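Local coordinates for putative peptide binding protein (Ruminococcus gnavus, PDB 3NOH) that is of unknown function but probably binds peptides, as a putative member of the periplasmic binding protein superfamily, at residues D38-L43 and N127-I132. Sequence-based numbering, arbitrary orientation.
Sequences DIREQL and NADYII
Arg40 and Asp129 form a salt bridge at the surface, the NE of Arg40 donating to OD2 of Asp129 at 2.8 Å with an N-H...O angle of 159°. The acceptor lies in the guanidinium plane, at its edge, but is met on its anti side, somewhat out of the carboxylate plane, and the two flat groups stand nearly perpendicular, 82° apart. A bend at chi3 (-54°) turns the arginine chain so that NE, rather than a terminal nitrogen, faces the acid; NH1 is then left to bond the carbonyl O of Leu34. The chain folds round the same oxygen, Arg40 CB and CD resting against Asp129 OD2 at 3.6 and 3.4 Å. The bridge ties helix 37-47 to the start of 129-134, an edge strand of the mixed five-stranded sheet, which runs antiparallel to strand 22-27. With an alanine at Arg40, OD2 would probably lose its N-H donor, as would the Leu34 carbonyl, and the helix would be less firmly pinned to this edge. Two carboxylates also come near each other: OE2 of Glu41 is 4.4 Å from OD2 of Asp129, and one water bridges them, donating to both, at 2.8 Å to Glu41 OE2 and 2.7 Å to Asp129 OD2. Lys44, salt-bridged to Glu41 OE2 and Asp129 OD1, probably eases any repulsion between the acids.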
loop_
_atom_site.group_PDB
_atom_site.type_symbol
_atom_site.label_atom_id
_atom_site.label_comp_id
_atom_site.label_asym_id
_atom_site.label_seq_id
_atom_site.Cartn_x
_atom_site.Cartn_y
_atom_site.Cartn_z
ATOM N N ASP A 38 12.288 -8.034 -6.213
ATOM C CA ASP A 38 12.517 -8.671 -4.912
ATOM C C ASP A 38 12.070 -7.802 -3.738
ATOM O O ASP A 38 11.485 -8.322 -2.785
ATOM C CB ASP A 38 13.996 -9.009 -4.754
ATOM C CG ASP A 38 14.375 -9.490 -3.322
ATOM O OD1 ASP A 38 14.274 -10.714 -3.056
ATOM O OD2 ASP A 38 14.813 -8.643 -2.483
ATOM N N ILE A 39 12.320 -6.483 -3.799
ATOM C CA ILE A 39 11.867 -5.595 -2.754
ATOM C C ILE A 39 10.353 -5.541 -2.741
ATOM O O ILE A 39 9.719 -5.630 -1.684
ATOM C CB ILE A 39 12.412 -4.131 -2.900
ATOM C CG1 ILE A 39 13.891 -4.106 -2.553
ATOM C CG2 ILE A 39 11.663 -3.177 -1.996
ATOM C CD1 ILE A 39 14.182 -4.414 -1.093
ATOM N N ARG A 40 9.751 -5.442 -3.931
ATOM C CA ARG A 40 8.304 -5.459 -3.993
ATOM C C ARG A 40 7.705 -6.772 -3.466
ATOM O O ARG A 40 6.692 -6.725 -2.786
ATOM C CB ARG A 40 7.780 -5.189 -5.407
ATOM C CG ARG A 40 8.119 -3.783 -5.912
ATOM C CD ARG A 40 7.216 -3.353 -7.121
ATOM N NE ARG A 40 7.272 -4.334 -8.198
ATOM C CZ ARG A 40 8.196 -4.381 -9.166
ATOM N NH1 ARG A 40 9.183 -3.478 -9.231
ATOM N NH2 ARG A 40 8.137 -5.345 -10.085
ATOM N N GLU A 41 8.335 -7.895 -3.781
ATOM C CA GLU A 41 7.901 -9.203 -3.249
ATOM C C GLU A 41 8.081 -9.245 -1.730
ATOM O O GLU A 41 7.214 -9.746 -1.009
ATOM C CB GLU A 41 8.633 -10.367 -3.946
ATOM C CG GLU A 41 8.231 -10.583 -5.432
ATOM C CD GLU A 41 6.702 -10.774 -5.617
ATOM O OE1 GLU A 41 6.105 -11.608 -4.891
ATOM O OE2 GLU A 41 6.101 -10.073 -6.461
ATOM N N GLN A 42 9.194 -8.687 -1.224
ATOM C CA GLN A 42 9.370 -8.634 0.231
ATOM C C GLN A 42 8.257 -7.846 0.871
ATOM O O GLN A 42 7.729 -8.266 1.908
ATOM C CB GLN A 42 10.704 -8.019 0.626
ATOM C CG GLN A 42 11.887 -8.881 0.447
ATOM C CD GLN A 42 13.097 -8.246 1.095
ATOM O OE1 GLN A 42 13.097 -8.017 2.294
ATOM N NE2 GLN A 42 14.124 -7.959 0.306
ATOM N N LEU A 43 7.907 -6.703 0.260
ATOM C CA LEU A 43 6.801 -5.861 0.783
ATOM C C LEU A 43 5.452 -6.584 0.782
ATOM O O LEU A 43 4.665 -6.449 1.735
ATOM C CB LEU A 43 6.658 -4.506 0.083
ATOM C CG LEU A 43 7.742 -3.485 0.390
ATOM C CD1 LEU A 43 7.713 -2.341 -0.637
ATOM C CD2 LEU A 43 7.559 -2.992 1.867
ATOM N N ASN A 127 -1.510 -1.416 -14.719
ATOM C CA ASN A 127 -0.183 -0.812 -14.883
ATOM C C ASN A 127 0.747 -0.988 -13.668
ATOM O O ASN A 127 1.951 -0.699 -13.726
ATOM C CB ASN A 127 -0.375 0.673 -15.173
ATOM C CG ASN A 127 -1.051 0.911 -16.509
ATOM O OD1 ASN A 127 -0.913 0.108 -17.435
ATOM N ND2 ASN A 127 -1.800 2.002 -16.608
ATOM N N ALA A 128 0.183 -1.521 -12.605
ATOM C CA ALA A 128 0.778 -1.519 -11.277
ATOM C C ALA A 128 1.185 -2.927 -10.837
ATOM O O ALA A 128 1.042 -3.889 -11.588
ATOM C CB ALA A 128 -0.192 -0.948 -10.319
ATOM N N ASP A 129 1.730 -3.019 -9.633
ATOM C CA ASP A 129 2.106 -4.288 -9.015
ATOM C C ASP A 129 1.369 -4.347 -7.689
ATOM O O ASP A 129 1.678 -3.591 -6.749
ATOM C CB ASP A 129 3.599 -4.407 -8.809
ATOM C CG ASP A 129 4.013 -5.811 -8.304
ATOM O OD1 ASP A 129 3.230 -6.768 -8.463
ATOM O OD2 ASP A 129 5.103 -5.956 -7.713
ATOM N N TYR A 130 0.363 -5.231 -7.603
ATOM C CA TYR A 130 -0.437 -5.262 -6.389
ATOM C C TYR A 130 -0.731 -6.661 -5.864
ATOM O O TYR A 130 -0.484 -7.674 -6.532
ATOM C CB TYR A 130 -1.758 -4.467 -6.581
ATOM C CG TYR A 130 -2.692 -5.096 -7.514
ATOM C CD1 TYR A 130 -2.605 -4.898 -8.896
ATOM C CD2 TYR A 130 -3.633 -6.046 -7.039
ATOM C CE1 TYR A 130 -3.483 -5.546 -9.762
ATOM C CE2 TYR A 130 -4.481 -6.706 -7.884
ATOM C CZ TYR A 130 -4.400 -6.486 -9.231
ATOM O OH TYR A 130 -5.289 -7.090 -10.032
ATOM N N ILE A 131 -1.214 -6.680 -4.617
ATOM C CA ILE A 131 -1.653 -7.877 -3.935
ATOM C C ILE A 131 -3.028 -7.644 -3.304
ATOM O O ILE A 131 -3.298 -6.546 -2.786
ATOM C CB ILE A 131 -0.592 -8.329 -2.891
ATOM C CG1 ILE A 131 -0.962 -9.618 -2.221
ATOM C CG2 ILE A 131 -0.338 -7.266 -1.811
ATOM C CD1 ILE A 131 0.265 -10.254 -1.484
ATOM N N ILE A 132 -3.892 -8.652 -3.409
ATOM C CA ILE A 132 -5.210 -8.650 -2.760
ATOM C C ILE A 132 -5.049 -9.161 -1.346
ATOM O O ILE A 132 -4.400 -10.202 -1.112
ATOM C CB ILE A 132 -6.269 -9.507 -3.481
ATOM C CG1 ILE A 132 -6.752 -8.836 -4.751
ATOM C CG2 ILE A 132 -7.493 -9.758 -2.604
ATOM C CD1 ILE A 132 -7.573 -9.727 -5.592
HETATM O O HOH W 1 6.638 -8.082 -8.287
#